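Long-range contacts in PmbA-related protein (Thermotoga maritima, PDB 1VL4), which is of uncertain function but probably acts as a metallopeptidase of the PmbA/TldD type: residues A[31-36]-A[166-171]; A[65-70]-A[86-91]; A[297-302]-A[335-340]; A[317-322]-A[341-346]. One frame throughout, in Å; residues are numbered along the deposited sequence. Where two conformers were deposited one is given.

Contacts 1 and 2 build on one antiparallel sheet, their centres 11 Å apart: strands 32-48 and 51-69 are neighbours in it, and Gln34 N lies 2.8 Å from Lys66 O, a probable hydrogen bond. Contacts 3 and 4 interlock within the C-terminal family region, centres 9 Å apart, their segments alternating along the chain; Glu300 OE1 receives Leu322 N at 2.8 Å, and Asn335 ND2 reaches Arg342 O at 2.8 Å, both probable hydrogen bonds. The two pairs meet where Leu171 CD1 of contact 1 packs on Gly301 O of contact 3 at 3.8 Å. Contact 4 stays apart from contact 1, about 7 Å between nearest atoms.

Contact 1. Residues A[31-36]-A[166-171]; sequences VEVQIS and TNTLGL
Strand 32-36 runs antiparallel to the end of strand 148-167, with Ile35 and Thr166 as a hydrogen-bonded pair (Ile35 N to Thr166 O 2.8 Å) and Gln34 facing Asn167 as a non-hydrogen-bonded one. This pairing lies inside the antiparallel sheet, where strand 32-48 runs between 51-69 and 148-167; beyond Asn167 the chain reverses through a type I turn. The Gln34 and Asn167 side chains cross at a slant, yet their amide planes are nearly coplanar, 10° apart. Asn167 ND2 gives an almost straight bond to an in-plane lone pair of Gln34 OE1 (3.1 Å), and also binds Phe107 O. Its CG sits between backbone N and carbonyl carbon (chi1 71°), which turns OD1 back to accept Leu169 N, making an Asx turn, and, from the opposite face of the amide plane, Leu171 N. With an alanine here, those two N-H groups, Gln34 OE1 and Phe107 O would probably each lose a partner, and the turn would be less firmly held. Thr168 CG2 packs across Val33 CG1 at 3.6 Å. The hydroxyl of the same threonine works twice: OG1 accepts from Val33 N and donates to the anti lone pair of Glu32 OE1 at 2.6 Å.

Contact 2. Residues A[65-70]-A[86-91]; sequences IKVLKD and KCFEEA
Ile65 and Val67, alternate residues of strand 51-69, press against Cys87, Phe88 and Ala91 on one side of helix 84-93. The short axes come within 8.1 Å and cross at -51°, and no hydrogen bond joins the two segments: the contact is wholly apolar packing. Its tight part runs from Ile65 on Cys87 to the methyl group of Ala91. Ile65 CD1 reaches Cys87 CB at 3.7 Å and touches SG more loosely. One helical turn on comes Ala91, whose small CB is consistent with the close approach of helix and strand; it lies 3.8 Å from the backbone O of Ile65. In the conformer given, Val67 CG2 touches Ala91 CB and Phe88 CE2, each at 3.9 Å. The valine and phenylalanine side chains cross at about a right angle, the methyl group coming obliquely to the ring. Leu22 of helix 15-29 touches both Ile65 and Phe88, while Phe76 of strand 72-78 packs on Cys87, so these apolar groups are buried among neighbouring elements.

Elsewhere the two segments are looser. Lys66 points away from the helix, and Lys69 is exposed further along the strand, beyond the packed part. On the helix, Lys86 is exposed and Glu89 points away from the strand; Glu90 makes a long, weak ion pair with Arg41 of the second subunit. An amphipathic helix laid on one face of an antiparallel sheet, its apolar side inward, is typical of a two-layer alpha/beta packing.

Contact 3. Residues A[297-302]-A[335-340]; sequences FDDEGV and NGFVGG
Two turn-forming loops of the C-terminal family region are stitched together here by the carboxylates of Asp298 and Asp299. Asp298 OD2 takes the N-H of Gly336 at 2.9 Å, met from above the carboxylate plane, and the backbone answers with Asp299 N bonded to Gly336 O at 2.9 Å. Asp298 OD1 turns inward to its own loop, accepting Glu300 N and Val302 N from opposite faces of the carboxylate plane. The first of these bonds defines an Asx turn, laid over the type I beta turn from Asp298 to Gly301; in the partner segment, Phe337 to Gly340 form a type II turn. Were this aspartate an alanine, the turn and its join to the neighbouring loop would probably be weakened, since Gly336 N would lose OD2 and Glu300 N and Val302 N would lose OD1. Asp298 CB also rests over one face of the Phe337 ring, 4.0 Å from the ring centroid, as a CH-pi contact offset toward the rim. Asp299 comes to the edge of that ring, its carboxylate turned 83° from the ring plane, with OD2 3.5 Å from Phe337 CD1. The same OD2 receives Val338 N through its anti lone pair, at 2.8 Å in an almost straight bond. Gly336 fits tightly beside Glu300, whose OE1 binds Leu322 N: a CB on the glycine would clash with that oxygen.

Contact 4. Residues A[317-322]-A[341-346]; sequences TFLHNL and IRPVNL
The approach to helix 322-328 packs here against the chain leading into strand 345-348, Leu319 and Asn321 meeting Ile341 and Pro343. The touching parts run 134° apart, and no hydrogen bond passes between the segments. Ile341 is the main bridge, its two branches dividing the work. CG2 lies against Leu319, 3.5 Å from its CB and 3.4 Å from its backbone O. The other branch turns to Asn321: with CG1 anti to the carbonyl carbon (chi1 -64°), CD1 comes within 3.7 Å of Asn321 ND2, and the two side chains cross at about a right angle. This amide touches Ile341 through van der Waals contact. Leu319 reaches further along the partner chain. Its extended end (chi2 -174°) places CD1 over Pro343, 3.5 Å from the proline N and 3.8 Å from its CD.

Helix 252-255 touches this patch, Ile255 on Leu319 and Ile252 on Pro343, and Glu258 of helix 257-261 touches both Asn321 and Ile341. His320 points away from Ile341; its ND1 is bonded to Thr324 OG1, a side-chain link from this loop to the helix start. Arg342 points away from segment 317-322 and makes a cation-pi contact with Phe337. Asn321, standing just before the first turn of helix 322-328 and accepting the N-H of Thr324 through its side-chain OD1, is a classic asparagine N-cap, here with its amide packed against an isoleucine.

Contact 1. Residues A[31-36]-A[166-171]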
# COMPACT_ATOMS: atom_id res chain seq x y z
N VAL A 31 -25.51 12.41 -23.42
CA VAL A 31 -24.13 12.19 -23.00
C VAL A 31 -23.54 10.95 -23.67
O VAL A 31 -24.28 10.16 -24.28
CB VAL A 31 -24.06 12.05 -21.45
CG1 VAL A 31 -24.68 13.27 -20.79
CG2 VAL A 31 -24.73 10.78 -20.94
N GLU A 32 -22.22 10.79 -23.59
CA GLU A 32 -21.60 9.56 -23.99
C GLU A 32 -21.39 8.76 -22.70
O GLU A 32 -21.37 9.34 -21.61
CB GLU A 32 -20.24 9.75 -24.68
CG GLU A 32 -20.23 10.80 -25.78
CD GLU A 32 -21.08 10.40 -26.97
OE1 GLU A 32 -21.47 9.22 -27.08
OE2 GLU A 32 -21.35 11.29 -27.80
N VAL A 33 -21.32 7.44 -22.82
CA VAL A 33 -20.93 6.58 -21.69
C VAL A 33 -19.88 5.58 -22.12
O VAL A 33 -19.83 5.12 -23.29
CB VAL A 33 -22.17 5.90 -21.01
CG1 VAL A 33 -22.80 4.84 -21.93
CG2 VAL A 33 -21.80 5.32 -19.69
N GLN A 34 -18.99 5.29 -21.17
CA GLN A 34 -17.96 4.29 -21.30
C GLN A 34 -17.98 3.37 -20.09
O GLN A 34 -18.11 3.81 -18.95
CB GLN A 34 -16.59 4.92 -21.48
CG GLN A 34 -15.46 3.94 -21.59
CD GLN A 34 -14.18 4.64 -22.06
OE1 GLN A 34 -13.97 4.88 -23.24
NE2 GLN A 34 -13.36 5.05 -21.10
N ILE A 35 -17.90 2.07 -20.38
CA ILE A 35 -17.95 1.04 -19.38
C ILE A 35 -16.68 0.20 -19.47
O ILE A 35 -16.33 -0.32 -20.53
CB ILE A 35 -19.18 0.13 -19.54
CG1 ILE A 35 -20.44 0.94 -19.68
CG2 ILE A 35 -19.26 -0.83 -18.33
CD1 ILE A 35 -21.58 0.14 -20.28
N SER A 36 -15.98 0.10 -18.35
CA SER A 36 -14.78 -0.68 -18.25
C SER A 36 -15.07 -1.82 -17.23
O SER A 36 -15.57 -1.60 -16.10
CB SER A 36 -13.59 0.17 -17.82
OG SER A 36 -13.39 1.24 -18.72
N THR A 166 -15.89 -0.60 -23.42
CA THR A 166 -16.79 -0.27 -24.53
C THR A 166 -17.44 1.08 -24.26
O THR A 166 -17.60 1.46 -23.10
CB THR A 166 -17.80 -1.42 -24.77
OG1 THR A 166 -18.63 -1.13 -25.91
CG2 THR A 166 -18.68 -1.63 -23.52
N ASN A 167 -17.76 1.81 -25.33
CA ASN A 167 -18.39 3.10 -25.23
C ASN A 167 -19.36 3.38 -26.40
O ASN A 167 -19.38 2.60 -27.39
CB ASN A 167 -17.34 4.20 -25.04
CG ASN A 167 -16.52 4.46 -26.25
OD1 ASN A 167 -17.00 4.35 -27.35
ND2 ASN A 167 -15.27 4.93 -26.05
N THR A 168 -20.11 4.46 -26.26
CA THR A 168 -21.15 4.85 -27.23
C THR A 168 -20.53 5.46 -28.52
O THR A 168 -21.26 5.79 -29.46
CB THR A 168 -22.12 5.82 -26.57
OG1 THR A 168 -21.39 6.88 -25.92
CG2 THR A 168 -22.95 5.06 -25.51
N LEU A 169 -19.21 5.59 -28.57
CA LEU A 169 -18.49 5.97 -29.81
C LEU A 169 -18.03 4.76 -30.61
O LEU A 169 -17.19 4.85 -31.53
CB LEU A 169 -17.30 6.89 -29.49
CG LEU A 169 -17.61 8.25 -28.89
CD1 LEU A 169 -17.91 8.12 -27.38
CD2 LEU A 169 -16.39 9.15 -29.19
N GLY A 170 -18.57 3.60 -30.27
CA GLY A 170 -18.25 2.40 -31.00
C GLY A 170 -17.10 1.59 -30.49
O GLY A 170 -16.83 0.53 -31.03
N LEU A 171 -16.40 2.05 -29.44
CA LEU A 171 -15.33 1.23 -28.87
C LEU A 171 -15.95 -0.01 -28.29
O LEU A 171 -17.01 0.01 -27.61
CB LEU A 171 -14.62 1.96 -27.72
CG LEU A 171 -13.36 1.33 -27.11
CD1 LEU A 171 -12.23 1.34 -28.14
CD2 LEU A 171 -12.94 2.05 -25.80

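Contact 2. Residues A[65-70]-A[86-91]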
# COMPACT_ATOMS: atom_id res chain seq x y z
N ILE A 65 -18.24 2.96 -14.61
CA ILE A 65 -19.19 3.62 -15.50
C ILE A 65 -18.78 5.11 -15.58
O ILE A 65 -18.79 5.82 -14.56
CB ILE A 65 -20.59 3.50 -14.97
CG1 ILE A 65 -21.03 2.04 -14.91
CG2 ILE A 65 -21.59 4.31 -15.86
CD1 ILE A 65 -21.55 1.61 -13.61
N LYS A 66 -18.37 5.56 -16.77
CA LYS A 66 -17.97 6.95 -16.93
C LYS A 66 -18.84 7.65 -17.99
O LYS A 66 -18.95 7.16 -19.13
CB LYS A 66 -16.51 7.02 -17.31
CG LYS A 66 -15.91 8.42 -17.41
CD LYS A 66 -14.43 8.31 -17.71
CE LYS A 66 -13.56 8.24 -16.45
NZ LYS A 66 -12.10 8.27 -16.78
N VAL A 67 -19.43 8.78 -17.61
CA VAL A 67 -20.30 9.55 -18.51
C VAL A 67 -19.59 10.86 -18.90
O VAL A 67 -19.02 11.53 -18.02
CB VAL A 67 -21.62 9.86 -17.87
CG1 VAL A 67 -22.43 10.81 -18.72
CG2 VAL A 67 -22.40 8.55 -17.62
N LEU A 68 -19.67 11.21 -20.19
CA LEU A 68 -18.93 12.35 -20.79
C LEU A 68 -19.95 13.33 -21.33
O LEU A 68 -20.81 12.95 -22.10
CB LEU A 68 -18.00 11.86 -21.86
CG LEU A 68 -17.21 12.88 -22.68
CD1 LEU A 68 -16.19 13.60 -21.84
CD2 LEU A 68 -16.53 12.13 -23.83
N LYS A 69 -19.93 14.56 -20.83
CA LYS A 69 -20.79 15.62 -21.33
C LYS A 69 -20.00 16.93 -21.40
O LYS A 69 -19.51 17.40 -20.40
CB LYS A 69 -21.99 15.82 -20.43
CG LYS A 69 -23.12 16.65 -21.04
CD LYS A 69 -24.22 16.84 -20.02
CE LYS A 69 -25.42 17.63 -20.54
NZ LYS A 69 -26.32 17.98 -19.39
N ASP A 70 -19.87 17.47 -22.61
CA ASP A 70 -19.22 18.77 -22.86
C ASP A 70 -17.82 18.73 -22.34
O ASP A 70 -17.37 19.68 -21.70
CB ASP A 70 -19.98 19.94 -22.22
CG ASP A 70 -21.36 20.17 -22.82
OD1 ASP A 70 -21.51 19.98 -24.05
OD2 ASP A 70 -22.29 20.53 -22.05
N LYS A 86 -29.61 3.55 -11.66
CA LYS A 86 -29.00 4.15 -10.46
C LYS A 86 -27.53 4.42 -10.66
O LYS A 86 -27.05 5.50 -10.33
CB LYS A 86 -29.25 3.28 -9.21
CG LYS A 86 -30.71 3.25 -8.88
CD LYS A 86 -31.12 2.37 -7.69
CE LYS A 86 -32.66 2.40 -7.54
NZ LYS A 86 -33.10 2.47 -6.13
N CYS A 87 -26.80 3.45 -11.19
CA CYS A 87 -25.39 3.64 -11.55
C CYS A 87 -25.15 4.83 -12.50
O CYS A 87 -24.24 5.63 -12.28
CB CYS A 87 -24.88 2.40 -12.23
SG CYS A 87 -24.66 1.02 -11.10
N PHE A 88 -25.96 4.91 -13.56
CA PHE A 88 -25.86 5.98 -14.51
C PHE A 88 -26.15 7.31 -13.84
O PHE A 88 -25.40 8.28 -14.00
CB PHE A 88 -26.80 5.70 -15.70
CG PHE A 88 -26.90 6.83 -16.67
CD1 PHE A 88 -27.85 7.82 -16.48
CD2 PHE A 88 -26.04 6.91 -17.78
CE1 PHE A 88 -27.99 8.89 -17.36
CE2 PHE A 88 -26.16 7.98 -18.66
CZ PHE A 88 -27.14 8.97 -18.45
N GLU A 89 -27.23 7.38 -13.08
CA GLU A 89 -27.62 8.61 -12.41
C GLU A 89 -26.54 9.08 -11.42
O GLU A 89 -26.29 10.28 -11.27
CB GLU A 89 -28.99 8.46 -11.73
CG GLU A 89 -30.20 8.24 -12.69
CD GLU A 89 -30.46 9.37 -13.72
OE1 GLU A 89 -29.94 10.51 -13.55
OE2 GLU A 89 -31.21 9.12 -14.70
N GLU A 90 -25.86 8.13 -10.79
CA GLU A 90 -24.76 8.43 -9.88
C GLU A 90 -23.59 9.05 -10.65
O GLU A 90 -23.04 10.07 -10.25
CB GLU A 90 -24.34 7.16 -9.16
CG GLU A 90 -23.35 7.35 -8.04
CD GLU A 90 -23.91 8.06 -6.80
OE1 GLU A 90 -25.11 8.39 -6.69
OE2 GLU A 90 -23.09 8.32 -5.92
N ALA A 91 -23.24 8.46 -11.78
CA ALA A 91 -22.11 8.98 -12.61
C ALA A 91 -22.46 10.36 -13.14
O ALA A 91 -21.62 11.26 -13.17
CB ALA A 91 -21.81 8.06 -13.76

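Contact 3. Residues A[297-302]-A[335-340]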
# COMPACT_ATOMS: atom_id res chain seq x y z
N PHE A 297 -4.34 -3.04 -25.58
CA PHE A 297 -4.93 -1.71 -25.43
C PHE A 297 -4.74 -1.21 -24.07
O PHE A 297 -4.57 -2.00 -23.08
CB PHE A 297 -6.41 -1.69 -25.91
CG PHE A 297 -7.31 -2.69 -25.19
CD1 PHE A 297 -7.82 -2.40 -23.93
CD2 PHE A 297 -7.62 -3.90 -25.77
CE1 PHE A 297 -8.65 -3.27 -23.28
CE2 PHE A 297 -8.42 -4.81 -25.13
CZ PHE A 297 -8.94 -4.52 -23.89
N ASP A 298 -4.67 0.13 -23.98
CA ASP A 298 -4.59 0.81 -22.69
C ASP A 298 -5.98 0.94 -21.99
O ASP A 298 -6.98 0.38 -22.46
CB ASP A 298 -3.79 2.14 -22.84
CG ASP A 298 -4.55 3.22 -23.56
OD1 ASP A 298 -5.77 3.06 -23.75
OD2 ASP A 298 -3.92 4.26 -23.90
N ASP A 299 -6.05 1.64 -20.87
CA ASP A 299 -7.30 1.76 -20.12
C ASP A 299 -8.27 2.80 -20.73
O ASP A 299 -9.36 2.97 -20.24
CB ASP A 299 -7.01 2.07 -18.66
CG ASP A 299 -6.36 0.88 -17.93
OD1 ASP A 299 -6.55 -0.26 -18.37
OD2 ASP A 299 -5.59 1.10 -16.97
N GLU A 300 -7.85 3.46 -21.80
CA GLU A 300 -8.71 4.37 -22.61
C GLU A 300 -9.13 3.65 -23.89
O GLU A 300 -9.90 4.17 -24.67
CB GLU A 300 -7.99 5.72 -22.91
CG GLU A 300 -7.46 6.38 -21.64
CD GLU A 300 -6.78 7.74 -21.81
OE1 GLU A 300 -5.94 7.89 -22.72
OE2 GLU A 300 -7.01 8.63 -20.99
N GLY A 301 -8.71 2.41 -24.06
CA GLY A 301 -9.03 1.62 -25.24
C GLY A 301 -8.17 1.93 -26.46
O GLY A 301 -8.48 1.50 -27.57
N VAL A 302 -7.04 2.60 -26.25
CA VAL A 302 -6.19 2.98 -27.37
C VAL A 302 -5.24 1.82 -27.64
O VAL A 302 -4.66 1.25 -26.70
CB VAL A 302 -5.44 4.33 -27.06
CG1 VAL A 302 -4.38 4.68 -28.14
CG2 VAL A 302 -6.40 5.46 -26.83
N ASN A 335 -0.65 4.62 -23.93
CA ASN A 335 -0.04 4.52 -22.59
C ASN A 335 -0.92 5.07 -21.45
O ASN A 335 -0.44 5.26 -20.33
CB ASN A 335 1.34 5.18 -22.65
CG ASN A 335 2.28 4.43 -23.58
OD1 ASN A 335 2.48 4.80 -24.76
ND2 ASN A 335 2.83 3.33 -23.07
N GLY A 336 -2.23 5.26 -21.73
CA GLY A 336 -3.13 5.87 -20.78
C GLY A 336 -3.69 4.78 -19.90
O GLY A 336 -4.66 4.10 -20.28
N PHE A 337 -3.04 4.56 -18.76
CA PHE A 337 -3.46 3.55 -17.80
C PHE A 337 -3.96 4.22 -16.51
O PHE A 337 -3.63 5.38 -16.23
CB PHE A 337 -2.31 2.57 -17.51
CG PHE A 337 -1.97 1.70 -18.67
CD1 PHE A 337 -2.68 0.54 -18.90
CD2 PHE A 337 -0.92 2.02 -19.54
CE1 PHE A 337 -2.38 -0.26 -19.94
CE2 PHE A 337 -0.65 1.21 -20.66
CZ PHE A 337 -1.32 0.06 -20.84
N VAL A 338 -4.81 3.51 -15.78
CA VAL A 338 -5.31 4.01 -14.52
C VAL A 338 -4.12 4.20 -13.57
O VAL A 338 -3.27 3.33 -13.42
CB VAL A 338 -6.38 3.06 -13.88
CG1 VAL A 338 -7.56 2.81 -14.84
CG2 VAL A 338 -5.77 1.73 -13.48
N GLY A 339 -3.99 5.36 -12.99
CA GLY A 339 -2.88 5.55 -12.06
C GLY A 339 -1.74 6.35 -12.64
O GLY A 339 -0.91 6.88 -11.92
N GLY A 340 -1.72 6.47 -13.96
CA GLY A 340 -0.64 7.18 -14.58
C GLY A 340 -0.30 6.63 -15.93
O GLY A 340 -0.50 5.42 -16.22

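Contact 4. Residues A[317-322]-A[341-346]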
# COMPACT_ATOMS: atom_id res chain seq x y z
N THR A 317 10.46 10.37 -27.78
CA THR A 317 9.05 10.72 -27.49
C THR A 317 8.81 10.58 -26.03
O THR A 317 9.50 9.81 -25.37
CB THR A 317 8.03 9.76 -28.23
OG1 THR A 317 6.66 10.14 -27.96
CG2 THR A 317 8.23 8.30 -27.79
N PHE A 318 7.80 11.29 -25.52
CA PHE A 318 7.20 10.92 -24.24
C PHE A 318 6.04 9.96 -24.49
O PHE A 318 5.61 9.75 -25.62
CB PHE A 318 6.73 12.17 -23.48
CG PHE A 318 7.82 13.13 -23.18
CD1 PHE A 318 8.90 12.74 -22.39
CD2 PHE A 318 7.80 14.43 -23.69
CE1 PHE A 318 9.93 13.63 -22.11
CE2 PHE A 318 8.85 15.33 -23.42
CZ PHE A 318 9.90 14.93 -22.63
N LEU A 319 5.56 9.38 -23.41
CA LEU A 319 4.37 8.56 -23.41
C LEU A 319 3.14 9.43 -23.05
O LEU A 319 3.22 10.34 -22.22
CB LEU A 319 4.55 7.41 -22.41
CG LEU A 319 5.77 6.51 -22.72
CD1 LEU A 319 5.79 5.33 -21.80
CD2 LEU A 319 5.79 6.03 -24.15
N HIS A 320 2.03 9.13 -23.70
CA HIS A 320 0.82 9.92 -23.64
C HIS A 320 -0.44 9.14 -23.24
O HIS A 320 -0.52 7.91 -23.37
CB HIS A 320 0.55 10.55 -25.00
CG HIS A 320 1.53 11.62 -25.38
ND1 HIS A 320 1.38 12.93 -24.99
CD2 HIS A 320 2.68 11.57 -26.09
CE1 HIS A 320 2.39 13.65 -25.47
NE2 HIS A 320 3.18 12.84 -26.14
N ASN A 321 -1.41 9.92 -22.75
CA ASN A 321 -2.80 9.53 -22.70
C ASN A 321 -3.57 10.43 -23.68
O ASN A 321 -2.95 11.24 -24.37
CB ASN A 321 -3.34 9.55 -21.27
CG ASN A 321 -3.24 10.91 -20.58
OD1 ASN A 321 -3.18 11.98 -21.21
ND2 ASN A 321 -3.30 10.87 -19.25
N LEU A 322 -4.88 10.27 -23.78
CA LEU A 322 -5.65 11.05 -24.75
C LEU A 322 -5.53 12.55 -24.47
O LEU A 322 -5.37 13.34 -25.40
CB LEU A 322 -7.12 10.61 -24.76
CG LEU A 322 -7.39 9.19 -25.28
CD1 LEU A 322 -8.87 8.79 -25.18
CD2 LEU A 322 -6.92 9.07 -26.71
N ILE A 341 0.22 7.53 -16.76
CA ILE A 341 0.82 7.14 -18.02
C ILE A 341 2.00 6.21 -17.73
O ILE A 341 2.89 6.53 -16.94
CB ILE A 341 1.29 8.39 -18.79
CG1 ILE A 341 0.06 9.25 -19.16
CG2 ILE A 341 2.09 8.00 -19.99
CD1 ILE A 341 0.37 10.66 -19.56
N ARG A 342 2.00 5.04 -18.35
CA ARG A 342 3.14 4.15 -18.22
C ARG A 342 3.38 3.30 -19.47
O ARG A 342 2.50 3.10 -20.27
CB ARG A 342 3.02 3.25 -16.97
CG ARG A 342 1.97 2.18 -17.06
CD ARG A 342 2.05 1.14 -15.91
NE ARG A 342 0.81 0.35 -15.81
CZ ARG A 342 0.47 -0.66 -16.62
NH1 ARG A 342 1.25 -1.05 -17.64
NH2 ARG A 342 -0.70 -1.27 -16.39
N PRO A 343 4.62 2.82 -19.61
CA PRO A 343 4.95 1.84 -20.63
C PRO A 343 4.28 0.52 -20.33
O PRO A 343 3.84 0.30 -19.20
CB PRO A 343 6.50 1.69 -20.51
CG PRO A 343 6.86 2.19 -19.23
CD PRO A 343 5.76 3.09 -18.72
N VAL A 344 4.21 -0.34 -21.32
CA VAL A 344 3.64 -1.67 -21.12
C VAL A 344 4.81 -2.55 -20.65
O VAL A 344 4.84 -2.99 -19.52
CB VAL A 344 2.93 -2.19 -22.40
CG1 VAL A 344 2.41 -3.58 -22.19
CG2 VAL A 344 1.74 -1.24 -22.80
N ASN A 345 5.76 -2.81 -21.55
CA ASN A 345 7.02 -3.43 -21.18
C ASN A 345 8.12 -2.44 -21.52
O ASN A 345 8.29 -2.09 -22.68
CB ASN A 345 7.26 -4.70 -21.94
CG ASN A 345 6.21 -5.79 -21.63
OD1 ASN A 345 6.30 -6.47 -20.62
ND2 ASN A 345 5.24 -5.98 -22.58
N LEU A 346 8.83 -1.96 -20.52
CA LEU A 346 9.90 -1.02 -20.80
C LEU A 346 11.21 -1.80 -20.88
O LEU A 346 11.71 -2.23 -19.86
CB LEU A 346 10.01 0.05 -19.71
CG LEU A 346 11.02 1.18 -20.01
CD1 LEU A 346 10.54 2.01 -21.16
CD2 LEU A 346 11.25 2.01 -18.80